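TRAP-type transporter, periplasmic component (Cupriavidus necator, PDB 4P8B) binds (S)-2-acetolactate between its two lobes and probably delivers it, as the periplasmic solute receptor, to a TRAP-type membrane transporter. Local coordinates at residues W149-F154 against A277-G282; L37-A42 against Q218-A223; P114-D119 against D124-G129. All blocks are in the same frame, centred on the assembly; numbering follows the deposited sequence.

Contact 1 (W149-F154 against A277-G282); sequences WGENGF and ALARKG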
ATOM      1  N   TRP A 149       5.878  -0.122  10.657  1.00  9.82           N
ATOM      2  CA  TRP A 149       5.720  -0.131   9.214  1.00  9.07           C
ATOM      3  C   TRP A 149       5.800  -1.538   8.651  1.00  8.52           C
ATOM      4  O   TRP A 149       6.618  -2.360   9.079  1.00  9.81           O
ATOM      5  CB  TRP A 149       6.833   0.690   8.541  1.00 10.78           C
ATOM      6  CG  TRP A 149       6.846   2.155   8.866  1.00  8.96           C
ATOM      7  CD1 TRP A 149       7.523   2.765   9.883  1.00 13.03           C
ATOM      8  CD2 TRP A 149       6.134   3.184   8.184  1.00  9.73           C
ATOM      9  NE1 TRP A 149       7.269   4.106   9.866  1.00 11.11           N
ATOM     10  CE2 TRP A 149       6.433   4.400   8.833  1.00  9.80           C
ATOM     11  CE3 TRP A 149       5.279   3.200   7.070  1.00  8.70           C
ATOM     12  CZ2 TRP A 149       5.893   5.619   8.416  1.00 12.16           C
ATOM     13  CZ3 TRP A 149       4.769   4.410   6.653  1.00  8.96           C
ATOM     14  CH2 TRP A 149       5.070   5.607   7.333  1.00 11.24           C
ATOM     15  N   GLY A 150       4.952  -1.779   7.659  1.00  8.38           N
ATOM     16  CA  GLY A 150       5.051  -2.931   6.770  1.00  9.26           C
ATOM     17  C   GLY A 150       5.121  -2.442   5.341  1.00  7.26           C
ATOM     18  O   GLY A 150       5.469  -1.301   5.061  1.00  8.05           O
ATOM     19  N   GLU A 151       4.763  -3.327   4.420  1.00  7.90           N
ATOM     20  CA  GLU A 151       4.864  -3.024   2.993  1.00  7.39           C
ATOM     21  C   GLU A 151       3.859  -3.775   2.152  1.00  7.51           C
ATOM     22  O   GLU A 151       3.663  -4.974   2.313  1.00  8.15           O
ATOM     23  CB  GLU A 151       6.265  -3.369   2.508  1.00  8.65           C
ATOM     24  CG  GLU A 151       6.551  -2.969   1.054  1.00  8.42           C
ATOM     25  CD  GLU A 151       8.022  -2.786   0.835  1.00  9.22           C
ATOM     26  OE1 GLU A 151       8.604  -2.018   1.611  1.00 10.46           O
ATOM     27  OE2 GLU A 151       8.607  -3.445  -0.050  1.00 10.74           O
ATOM     28  N   ASN A 152       3.216  -3.058   1.232  1.00  7.42           N
ATOM     29  CA  ASN A 152       2.488  -3.698   0.135  1.00  6.35           C
ATOM     30  C   ASN A 152       3.493  -3.819  -1.011  1.00  7.59           C
ATOM     31  O   ASN A 152       3.895  -4.931  -1.348  1.00  8.29           O
ATOM     32  CB  ASN A 152       1.244  -2.891  -0.207  1.00  7.03           C
ATOM     33  CG  ASN A 152       0.092  -3.757  -0.728  1.00  7.11           C
ATOM     34  OD1 ASN A 152       0.104  -4.989  -0.625  1.00  8.13           O
ATOM     35  ND2 ASN A 152      -0.908  -3.101  -1.263  1.00  7.92           N
ATOM     36  N   GLY A 153       3.942  -2.695  -1.553  1.00  7.04           N
ATOM     37  CA  GLY A 153       5.084  -2.680  -2.441  1.00  7.80           C
ATOM     38  C   GLY A 153       4.933  -1.765  -3.613  1.00  6.35           C
ATOM     39  O   GLY A 153       4.010  -0.981  -3.707  1.00  6.64           O
ATOM     40  N   PHE A 154       5.897  -1.847  -4.518  1.00  7.07           N
ATOM     41  CA  PHE A 154       5.869  -1.069  -5.765  1.00  6.55           C
ATOM     42  C   PHE A 154       4.735  -1.538  -6.653  1.00  6.03           C
ATOM     43  O   PHE A 154       4.590  -2.754  -6.922  1.00  7.79           O
ATOM     44  CB  PHE A 154       7.216  -1.125  -6.502  1.00  7.65           C
ATOM     45  CG  PHE A 154       8.229  -0.186  -5.923  1.00  7.15           C
ATOM     46  CD1 PHE A 154       8.204   1.148  -6.253  1.00  8.49           C
ATOM     47  CD2 PHE A 154       9.171  -0.637  -5.027  1.00 10.25           C
ATOM     48  CE1 PHE A 154       9.127   2.040  -5.697  1.00  8.96           C
ATOM     49  CE2 PHE A 154      10.084   0.245  -4.463  1.00 12.67           C
ATOM     50  CZ  PHE A 154      10.057   1.579  -4.807  1.00 11.81           C
ATOM     51  N   ALA A 277       9.869  -8.602   4.636  1.00 12.11           N
ATOM     52  CA  ALA A 277      10.592  -9.693   3.992  1.00 11.51           C
ATOM     53  C   ALA A 277       9.685 -10.518   3.096  1.00 10.96           C
ATOM     54  O   ALA A 277      10.088 -10.877   1.980  1.00 12.35           O
ATOM     55  CB  ALA A 277      11.279 -10.576   5.017  1.00 14.49           C
ATOM     56  N   LEU A 278       8.475 -10.822   3.554  1.00 11.61           N
ATOM     57  CA  LEU A 278       7.517 -11.545   2.724  1.00 10.49           C
ATOM     58  C   LEU A 278       7.150 -10.734   1.485  1.00 11.44           C
ATOM     59  O   LEU A 278       7.056 -11.279   0.374  1.00 11.26           O
ATOM     60  CB  LEU A 278       6.244 -11.889   3.499  1.00 12.50           C
ATOM     61  CG  LEU A 278       6.353 -12.885   4.650  1.00 15.69           C
ATOM     62  CD1 LEU A 278       5.043 -12.953   5.432  1.00 16.51           C
ATOM     63  CD2 LEU A 278       6.722 -14.269   4.151  1.00 17.59           C
ATOM     64  N   ALA A 279       6.954  -9.433   1.637  1.00  9.94           N
ATOM     65  CA  ALA A 279       6.513  -8.575   0.555  1.00  9.17           C
ATOM     66  C   ALA A 279       7.605  -8.344  -0.467  1.00  8.47           C
ATOM     67  O   ALA A 279       7.298  -7.969  -1.592  1.00  9.88           O
ATOM     68  CB  ALA A 279       6.023  -7.219   1.110  1.00 10.14           C
ATOM     69  N   ARG A 280       8.854  -8.610  -0.100  1.00 12.64           N
ATOM     70  CA  ARG A 280       9.966  -8.359  -1.027  1.00 13.30           C
ATOM     71  C   ARG A 280      10.539  -9.636  -1.622  1.00 14.20           C
ATOM     72  O   ARG A 280      11.540  -9.581  -2.336  1.00 15.05           O
ATOM     73  CB  ARG A 280      11.068  -7.557  -0.340  1.00 14.33           C
ATOM     74  CG  ARG A 280      10.633  -6.147  -0.029  1.00 13.62           C
ATOM     75  CD  ARG A 280      11.763  -5.313   0.501  1.00 14.82           C
ATOM     76  NE  ARG A 280      11.272  -3.978   0.829  1.00 14.23           N
ATOM     77  CZ  ARG A 280      11.979  -3.025   1.420  1.00 15.17           C
ATOM     78  NH1 ARG A 280      13.253  -3.212   1.732  1.00 16.79           N
ATOM     79  NH2 ARG A 280      11.401  -1.865   1.672  1.00 15.17           N
ATOM     80  N   LYS A 281       9.918 -10.774  -1.327  1.00 14.19           N
ATOM     81  CA  LYS A 281      10.444 -12.056  -1.790  1.00 15.28           C
ATOM     82  C   LYS A 281      10.583 -12.062  -3.323  1.00 15.12           C
ATOM     83  O   LYS A 281       9.633 -11.781  -4.044  1.00 13.95           O
ATOM     84  CB  LYS A 281       9.539 -13.198  -1.324  1.00 16.62           C
ATOM     85  CG  LYS A 281      10.046 -14.574  -1.709  1.00 22.81           C
ATOM     86  CD  LYS A 281       9.087 -15.676  -1.267  1.00 27.74           C
ATOM     87  CE  LYS A 281       9.740 -17.036  -1.386  1.00 32.57           C
ATOM     88  NZ  LYS A 281      10.496 -17.143  -2.658  1.00 36.08           N
ATOM     89  N   GLY A 282      11.790 -12.344  -3.811  1.00 16.47           N
ATOM     90  CA  GLY A 282      12.046 -12.400  -5.243  1.00 16.61           C
ATOM     91  C   GLY A 282      11.967 -11.071  -5.975  1.00 15.69           C
ATOM     92  O   GLY A 282      11.918 -11.070  -7.212  1.00 15.56           O
TER
HETATM   93  O   HOH W   1       7.423  -5.063  -1.825  1.00 11.04           O
HETATM   94  O   HOH W   2       4.992  -7.055  -2.944  1.00 10.74           O

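Contact 2 (L37-A42 against Q218-A223); sequences LVLGPA and QSVFAA. With X2X ((2S)-2-hydroxy-2-methyl-3-oxobutanoic acid), chain D.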
ATOM      1  N   LEU A  37      -8.189  -5.664   8.013  1.00 10.84           N
ATOM      2  CA  LEU A  37      -7.214  -5.881   6.937  1.00 10.03           C
ATOM      3  C   LEU A  37      -7.970  -5.865   5.624  1.00  9.56           C
ATOM      4  O   LEU A  37      -8.988  -6.556   5.517  1.00 10.35           O
ATOM      5  CB  LEU A  37      -6.595  -7.273   7.056  1.00 11.36           C
ATOM      6  CG  LEU A  37      -5.830  -7.560   8.340  1.00 11.45           C
ATOM      7  CD1 LEU A  37      -5.529  -9.053   8.443  1.00 15.50           C
ATOM      8  CD2 LEU A  37      -4.566  -6.737   8.439  1.00 10.80           C
ATOM      9  N   VAL A  38      -7.457  -5.175   4.604  1.00  9.03           N
ATOM     10  CA  VAL A  38      -8.052  -5.320   3.279  1.00  9.17           C
ATOM     11  C   VAL A  38      -7.757  -6.712   2.741  1.00 10.71           C
ATOM     12  O   VAL A  38      -8.660  -7.384   2.259  1.00 11.17           O
ATOM     13  CB  VAL A  38      -7.513  -4.279   2.288  1.00  9.56           C
ATOM     14  CG1 VAL A  38      -8.058  -4.530   0.897  1.00  9.31           C
ATOM     15  CG2 VAL A  38      -7.903  -2.898   2.717  1.00 10.17           C
ATOM     16  N   LEU A  39      -6.509  -7.151   2.860  1.00  9.72           N
ATOM     17  CA  LEU A  39      -6.057  -8.449   2.333  1.00 10.02           C
ATOM     18  C   LEU A  39      -5.838  -9.457   3.447  1.00 11.03           C
ATOM     19  O   LEU A  39      -5.255  -9.126   4.491  1.00 12.88           O
ATOM     20  CB  LEU A  39      -4.743  -8.247   1.577  1.00 10.26           C
ATOM     21  CG  LEU A  39      -4.808  -7.300   0.377  1.00  9.44           C
ATOM     22  CD1 LEU A  39      -3.449  -7.262  -0.341  1.00  9.88           C
ATOM     23  CD2 LEU A  39      -5.915  -7.723  -0.584  1.00  9.99           C
ATOM     24  N   GLY A  40      -6.305 -10.665   3.223  1.00 12.03           N
ATOM     25  CA  GLY A  40      -6.167 -11.739   4.173  1.00 12.58           C
ATOM     26  C   GLY A  40      -4.839 -12.454   4.056  1.00 14.82           C
ATOM     27  O   GLY A  40      -3.955 -12.045   3.308  1.00 11.53           O
ATOM     28  N   PRO A  41      -4.684 -13.543   4.805  1.00 14.01           N
ATOM     29  CA  PRO A  41      -3.415 -14.262   4.952  1.00 14.91           C
ATOM     30  C   PRO A  41      -2.860 -14.938   3.680  1.00 13.45           C
ATOM     31  O   PRO A  41      -1.762 -15.472   3.736  1.00 15.38           O
ATOM     32  CB  PRO A  41      -3.746 -15.334   5.995  1.00 20.39           C
ATOM     33  CG  PRO A  41      -4.941 -14.816   6.724  1.00 26.69           C
ATOM     34  CD  PRO A  41      -5.716 -14.019   5.740  1.00 17.03           C
ATOM     35  N   ALA A  42      -3.592 -14.947   2.576  1.00 12.36           N
ATOM     36  CA  ALA A  42      -3.003 -15.392   1.317  1.00 13.57           C
ATOM     37  C   ALA A  42      -1.932 -14.401   0.856  1.00 10.93           C
ATOM     38  O   ALA A  42      -1.098 -14.731  -0.000  1.00 12.33           O
ATOM     39  CB  ALA A  42      -4.068 -15.520   0.256  1.00 13.79           C
ATOM     40  N   GLN A 218       3.689  -6.825  -6.847  1.00  8.10           N
ATOM     41  CA  GLN A 218       3.825  -8.149  -7.392  1.00  8.65           C
ATOM     42  C   GLN A 218       3.204  -9.206  -6.496  1.00  9.08           C
ATOM     43  O   GLN A 218       2.586 -10.136  -6.972  1.00  9.34           O
ATOM     44  CB  GLN A 218       5.296  -8.482  -7.640  1.00  8.85           C
ATOM     45  CG  GLN A 218       5.514  -9.788  -8.405  1.00 10.02           C
ATOM     46  CD  GLN A 218       5.489 -11.005  -7.528  1.00 10.51           C
ATOM     47  OE1 GLN A 218       5.654 -10.911  -6.315  1.00 11.98           O
ATOM     48  NE2 GLN A 218       5.257 -12.177  -8.130  1.00 11.67           N
ATOM     49  N   SER A 219       3.349  -9.065  -5.190  1.00  9.10           N
ATOM     50  CA  SER A 219       2.856 -10.114  -4.315  1.00 10.10           C
ATOM     51  C   SER A 219       1.328 -10.212  -4.316  1.00  8.60           C
ATOM     52  O   SER A 219       0.781 -11.283  -4.075  1.00 10.41           O
ATOM     53  CB  SER A 219       3.382  -9.930  -2.896  1.00 11.43           C
ATOM     54  OG  SER A 219       2.917  -8.719  -2.340  1.00 13.63           O
ATOM     55  N   VAL A 220       0.664  -9.100  -4.585  1.00  8.04           N
ATOM     56  CA  VAL A 220      -0.782  -9.022  -4.702  1.00 10.74           C
ATOM     57  C   VAL A 220      -1.202  -9.588  -6.056  1.00  8.31           C
ATOM     58  O   VAL A 220      -2.095 -10.433  -6.116  1.00  9.70           O
ATOM     59  CB  VAL A 220      -1.254  -7.583  -4.506  1.00  8.77           C
ATOM     60  CG1 VAL A 220      -2.736  -7.456  -4.759  1.00 10.50           C
ATOM     61  CG2 VAL A 220      -0.897  -7.099  -3.093  1.00  8.32           C
ATOM     62  N   PHE A 221      -0.519  -9.193  -7.132  1.00  7.71           N
ATOM     63  CA  PHE A 221      -0.768  -9.763  -8.467  1.00  8.23           C
ATOM     64  C   PHE A 221      -0.680 -11.272  -8.399  1.00  8.70           C
ATOM     65  O   PHE A 221      -1.531 -11.991  -8.928  1.00  9.77           O
ATOM     66  CB  PHE A 221       0.290  -9.192  -9.434  1.00  8.64           C
ATOM     67  CG  PHE A 221       0.126  -9.619 -10.866  1.00  9.48           C
ATOM     68  CD1 PHE A 221       0.603 -10.847 -11.287  1.00  9.85           C
ATOM     69  CD2 PHE A 221      -0.520  -8.800 -11.773  1.00  9.89           C
ATOM     70  CE1 PHE A 221       0.473 -11.233 -12.612  1.00 11.29           C
ATOM     71  CE2 PHE A 221      -0.674  -9.210 -13.100  1.00 10.31           C
ATOM     72  CZ  PHE A 221      -0.179 -10.402 -13.502  1.00 11.21           C
ATOM     73  N   ALA A 222       0.350 -11.774  -7.733  1.00  9.94           N
ATOM     74  CA  ALA A 222       0.582 -13.217  -7.655  1.00 12.33           C
ATOM     75  C   ALA A 222      -0.453 -13.946  -6.812  1.00 10.10           C
ATOM     76  O   ALA A 222      -1.039 -14.921  -7.257  1.00 12.33           O
ATOM     77  CB  ALA A 222       1.978 -13.501  -7.129  1.00 11.89           C
ATOM     78  N   ALA A 223      -0.702 -13.470  -5.591  1.00 10.79           N
ATOM     79  CA  ALA A 223      -1.564 -14.208  -4.670  1.00 11.05           C
ATOM     80  C   ALA A 223      -3.019 -14.122  -5.097  1.00 12.89           C
ATOM     81  O   ALA A 223      -3.792 -15.039  -4.828  1.00 13.70           O
ATOM     82  CB  ALA A 223      -1.390 -13.710  -3.239  1.00 13.54           C
TER
HETATM   83  OAD X2X D 403      -6.985  -1.996  -3.281  1.00  8.35           O
HETATM   84  CAH X2X D 403      -5.787  -2.337  -3.544  1.00  8.33           C
HETATM   85  OAE X2X D 403      -5.340  -2.311  -4.729  1.00  8.55           O
HETATM   86  CAI X2X D 403      -4.869  -2.765  -2.447  1.00  8.12           C
HETATM   87  CAB X2X D 403      -5.351  -4.099  -1.920  1.00  8.73           C
HETATM   88  OAF X2X D 403      -3.534  -2.740  -2.865  1.00  8.19           O
HETATM   89  CAG X2X D 403      -4.994  -1.707  -1.398  1.00  8.21           C
HETATM   90  OAC X2X D 403      -5.721  -1.885  -0.420  1.00  8.25           O
HETATM   91  CAA X2X D 403      -4.263  -0.417  -1.551  1.00  8.58           C

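Contact 3 (P114-D119 against D124-G129); sequences PFLMPD and DALTQG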
ATOM      1  N   PRO A 114       3.971  10.412  -7.991  1.00  8.70           N
ATOM      2  CA  PRO A 114       4.509   9.570  -9.071  1.00  9.93           C
ATOM      3  C   PRO A 114       6.011   9.780  -9.265  1.00  8.08           C
ATOM      4  O   PRO A 114       6.478  10.899  -9.407  1.00  9.78           O
ATOM      5  CB  PRO A 114       3.692  10.009 -10.302  1.00 10.33           C
ATOM      6  CG  PRO A 114       3.147  11.380  -9.945  1.00 17.95           C
ATOM      7  CD  PRO A 114       2.936  11.342  -8.450  1.00  9.91           C
ATOM      8  N   PHE A 115       6.757   8.680  -9.199  1.00  8.77           N
ATOM      9  CA  PHE A 115       8.194   8.622  -9.448  1.00 10.25           C
ATOM     10  C   PHE A 115       9.033   9.339  -8.407  1.00 13.39           C
ATOM     11  O   PHE A 115      10.121   9.822  -8.683  1.00 14.62           O
ATOM     12  CB  PHE A 115       8.506   9.018 -10.905  1.00 11.24           C
ATOM     13  CG  PHE A 115       7.773   8.150 -11.890  1.00  8.63           C
ATOM     14  CD1 PHE A 115       8.218   6.852 -12.137  1.00 11.50           C
ATOM     15  CD2 PHE A 115       6.598   8.561 -12.466  1.00 11.51           C
ATOM     16  CE1 PHE A 115       7.532   6.025 -12.974  1.00 11.10           C
ATOM     17  CE2 PHE A 115       5.912   7.727 -13.311  1.00 12.22           C
ATOM     18  CZ  PHE A 115       6.370   6.461 -13.540  1.00 10.07           C
ATOM     19  N   LEU A 116       8.536   9.358  -7.174  1.00  9.50           N
ATOM     20  CA  LEU A 116       9.324   9.822  -6.029  1.00 10.49           C
ATOM     21  C   LEU A 116      10.459   8.872  -5.647  1.00  9.31           C
ATOM     22  O   LEU A 116      11.549   9.312  -5.344  1.00 10.63           O
ATOM     23  CB  LEU A 116       8.425  10.006  -4.805  1.00  8.76           C
ATOM     24  CG  LEU A 116       9.122  10.423  -3.509  1.00 10.85           C
ATOM     25  CD1 LEU A 116       9.679  11.828  -3.573  1.00 12.34           C
ATOM     26  CD2 LEU A 116       8.153  10.307  -2.338  1.00 10.63           C
HETATM   27  N   MSE A 117      10.190   7.569  -5.639  1.00  9.01           N
HETATM   28  CA  MSE A 117      11.098   6.594  -5.041  1.00  8.84           C
HETATM   29  C   MSE A 117      11.675   5.632  -6.079  1.00  9.95           C
HETATM   30  O   MSE A 117      10.947   4.809  -6.629  1.00 10.82           O
HETATM   31  CB  MSE A 117      10.342   5.770  -4.003  1.00 10.24           C
HETATM   32  CG  MSE A 117       9.802   6.584  -2.847  1.00 10.59           C
HETATM   33 SE   MSE A 117       8.775   5.572  -1.577  0.85 10.20          SE
HETATM   34  CE  MSE A 117       7.210   5.211  -2.667  1.00 10.85           C
ATOM     35  N   PRO A 118      12.985   5.689  -6.322  1.00  9.38           N
ATOM     36  CA  PRO A 118      13.546   4.817  -7.373  1.00 13.15           C
ATOM     37  C   PRO A 118      13.659   3.339  -7.010  1.00 15.55           C
ATOM     38  O   PRO A 118      13.716   2.500  -7.911  1.00 17.90           O
ATOM     39  CB  PRO A 118      14.957   5.370  -7.590  1.00 13.46           C
ATOM     40  CG  PRO A 118      14.905   6.766  -7.125  1.00 17.98           C
ATOM     41  CD  PRO A 118      13.891   6.802  -5.991  1.00 11.48           C
ATOM     42  N   ASP A 119      13.702   3.009  -5.730  1.00 12.34           N
ATOM     43  CA  ASP A 119      14.024   1.650  -5.325  1.00 13.41           C
ATOM     44  C   ASP A 119      13.650   1.424  -3.850  1.00 12.89           C
ATOM     45  O   ASP A 119      13.119   2.320  -3.183  1.00 11.06           O
ATOM     46  CB  ASP A 119      15.515   1.357  -5.587  1.00 13.58           C
ATOM     47  CG  ASP A 119      16.446   2.394  -4.976  1.00 13.87           C
ATOM     48  OD1 ASP A 119      16.140   2.953  -3.901  1.00 13.99           O
ATOM     49  OD2 ASP A 119      17.534   2.624  -5.541  1.00 17.50           O
ATOM     50  N   ASP A 124      12.740   2.771   2.175  1.00 11.82           N
ATOM     51  CA  ASP A 124      13.236   2.583   3.532  1.00 11.42           C
ATOM     52  C   ASP A 124      13.782   3.889   4.094  1.00 11.92           C
ATOM     53  O   ASP A 124      13.678   4.138   5.291  1.00 12.25           O
ATOM     54  CB  ASP A 124      14.307   1.484   3.575  1.00 10.91           C
ATOM     55  CG  ASP A 124      13.725   0.088   3.389  1.00 15.99           C
ATOM     56  OD1 ASP A 124      12.516  -0.101   3.642  1.00 15.51           O
ATOM     57  OD2 ASP A 124      14.501  -0.820   3.034  1.00 16.32           O
ATOM     58  N   ALA A 125      14.386   4.724   3.248  1.00 12.08           N
ATOM     59  CA  ALA A 125      14.905   6.012   3.709  1.00 11.09           C
ATOM     60  C   ALA A 125      13.785   6.896   4.233  1.00 11.56           C
ATOM     61  O   ALA A 125      14.019   7.724   5.104  1.00 12.57           O
ATOM     62  CB  ALA A 125      15.672   6.712   2.611  1.00 13.18           C
ATOM     63  N   LEU A 126      12.589   6.723   3.708  1.00 11.88           N
ATOM     64  CA  LEU A 126      11.436   7.475   4.186  1.00 11.15           C
ATOM     65  C   LEU A 126      10.883   6.868   5.465  1.00 11.11           C
ATOM     66  O   LEU A 126      10.782   7.548   6.490  1.00 13.44           O
ATOM     67  CB  LEU A 126      10.361   7.582   3.112  1.00  9.56           C
ATOM     68  CG  LEU A 126      10.820   8.182   1.784  1.00 11.28           C
ATOM     69  CD1 LEU A 126       9.616   8.427   0.907  1.00 11.80           C
ATOM     70  CD2 LEU A 126      11.597   9.447   2.006  1.00 13.96           C
ATOM     71  N   THR A 127      10.535   5.590   5.425  1.00 11.30           N
ATOM     72  CA  THR A 127       9.845   5.006   6.566  1.00 11.73           C
ATOM     73  C   THR A 127      10.744   4.951   7.798  1.00 14.24           C
ATOM     74  O   THR A 127      10.259   5.080   8.931  1.00 14.27           O
ATOM     75  CB  THR A 127       9.369   3.592   6.263  1.00 12.87           C
ATOM     76  OG1 THR A 127      10.514   2.797   5.937  1.00 12.37           O
ATOM     77  CG2 THR A 127       8.350   3.568   5.108  1.00 12.40           C
ATOM     78  N   GLN A 128      12.055   4.795   7.599  1.00 13.29           N
ATOM     79  CA  GLN A 128      12.976   4.628   8.718  1.00 14.37           C
ATOM     80  C   GLN A 128      13.614   5.950   9.123  1.00 15.54           C
ATOM     81  O   GLN A 128      14.407   5.977  10.048  1.00 18.02           O
ATOM     82  CB  GLN A 128      14.062   3.600   8.373  1.00 16.27           C
ATOM     83  CG  GLN A 128      13.468   2.251   8.022  1.00 16.33           C
ATOM     84  CD  GLN A 128      14.445   1.285   7.391  1.00 22.62           C
ATOM     85  OE1 GLN A 128      15.593   1.627   7.114  1.00 21.40           O
ATOM     86  NE2 GLN A 128      13.973   0.067   7.126  1.00 22.04           N
ATOM     87  N   GLY A 129      13.253   7.047   8.453  1.00 15.40           N
ATOM     88  CA  GLY A 129      13.872   8.340   8.685  1.00 15.14           C
ATOM     89  C   GLY A 129      12.921   9.420   9.183  1.00 15.80           C
ATOM     90  O   GLY A 129      11.853   9.123   9.725  1.00 14.59           O
TER

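Contact 1 (W149-F154 against A277-G282)
E151 and R280 form a side-on, two-point salt bridge that ties strand 144-154, an outer strand of the five-stranded sheet of this periplasmic binding protein, to the end of helix 258-279. R280 NE gives E151 OE2 an almost straight bond (2.9 Å, 174°), lying in the guanidinium plane, while R280 NH2 reaches the syn lone pair of E151 OE1 at 2.8 Å. The carboxylate and guanidinium planes are twisted 38° apart. Glutamate suits this buried site, with its CB pointing toward the helix: with CG anti to the backbone N (chi1 -174°) and the chain extended beyond it, the carboxylate meets an arginine that is itself stretched out from CG to NE. R280 NH2 also bridges to D124, so this arginine serves two acids. Beside the pair, A279 is small enough for its CB to sit 3.5 Å from E151 O. One water links A279 O to E151 OE2, and a second links it to N152 O. N152 and G153 form a classic beta bulge opposite D242, where G153 has a positive phi that glycine adopts readily. N152, whose CB points away from the helix, has its side chain near the ligand, where ND2 makes a hydrogen bond to D242 OD2 and a weak one to acetolactate OAF.

Contact 2 (L37-A42 against Q218-A223)
L39 and V220 meet through single methyl groups, L39 CD1 lying 3.8 Å from V220 CG2, with the two side chains crossing at about a right angle. L39 places CG anti to its carbonyl carbon (chi1 -61°), and its second torsion (chi2 -176°) sets CD1 anti to CA, pointing it toward V220. The end of the leucine lies over CAB, the methyl group on the ligand's second carbon, with L39 CD2 at 3.9 Å and CD1 at 4.0 Å from it; of the two branches, CD1 alone also meets V220 CG2. V220 answers from helix 218-223: its branch at CB puts a methyl close to the helix backbone, and CG2 is the one turned to L39. V38 sets CG1 anti to its own N, which brings that methyl 3.8 Å from the keto oxygen OAC of the ligand. W199 touches V38, L39 and V220 alike, extending the apolar wall. Farther out, A223 CB approaches A42 O at 3.4 Å, a meeting that suits a residue as small as alanine. Polar groups such as R176 NH1 and N216 OD1 hold the ligand by hydrogen bonds, while these aliphatic groups shape the space round its methyl and keto groups, as expected of a closed, ligand-filled cleft in a two-lobed, Venus-flytrap solute-binding protein.

Contact 3 (P114-D119 against D124-G129)
Q128 N donates to D124 O at 2.9 Å, the shorter of the two backbone bonds within 124-129, and closes a turn at the end of helix 120-127, from which L126 reaches out to L116 and M117 across the contact. Between 114-119 and 124-129 themselves the meeting is wholly apolar. L126 CD1 is the point of convergence: it lies 3.9 Å from SE of M117, a selenomethionine in this crystal, and 4.0 Å from L116 CD2. The two leucines approach tip to tip, whereas the M117 chain comes in obliquely, its CG also brushing the same methyl. L126 gets there by keeping CG anti to its carbonyl carbon (chi1 -56°) with CD1 extended away from CA. L116 takes another route, with CG anti to the backbone N (chi1 177°); CD2 is its extended branch, about anti to CA, and it is this methyl that reaches L126 CD1. At M117 a long, unbranched chain lets SE reach the methyl of L126 while the side chain also touches A122 and L123 of the same helix. I339 of helix 329-340 packs on both L116 and M117, while A335 of that helix touches L126.

The motif here is an N-cap, in which the D119 side chain caps helix 120-127: OD1 accepts a hydrogen bond from A122 N, and OD2 forms a salt bridge with R342, the C-terminal residue. Aspartate fits because its short carboxylate can reach an amide of the first turn. At the other end G129 N bonds to L126 O at 3.2 Å, and G129 is in turn the N-cap residue of helix 130-141.

From the N terminus, the chain first lays down 37-42, which opens contact 2. Contact 3 follows as a short, local closure from 114-119 to 124-129, nested inside the long loop of contact 2. Next, 149-154 opens contact 1; contact 2 then closes at 218-223, and contact 1 closes last at 277-282, so these two cross. Contact 1 ties an edge strand to a long helix, contact 2 joins a loop beside the ligand to helix 218-223, which follows strand 213-216 of the second sheet, and contact 3 folds a loop onto its own helix. Contact 1 touches both others: N152 OD1 packs against V220, and F154 rests against backbone oxygens of M117 and D119. Contacts 2 and 3 do not meet.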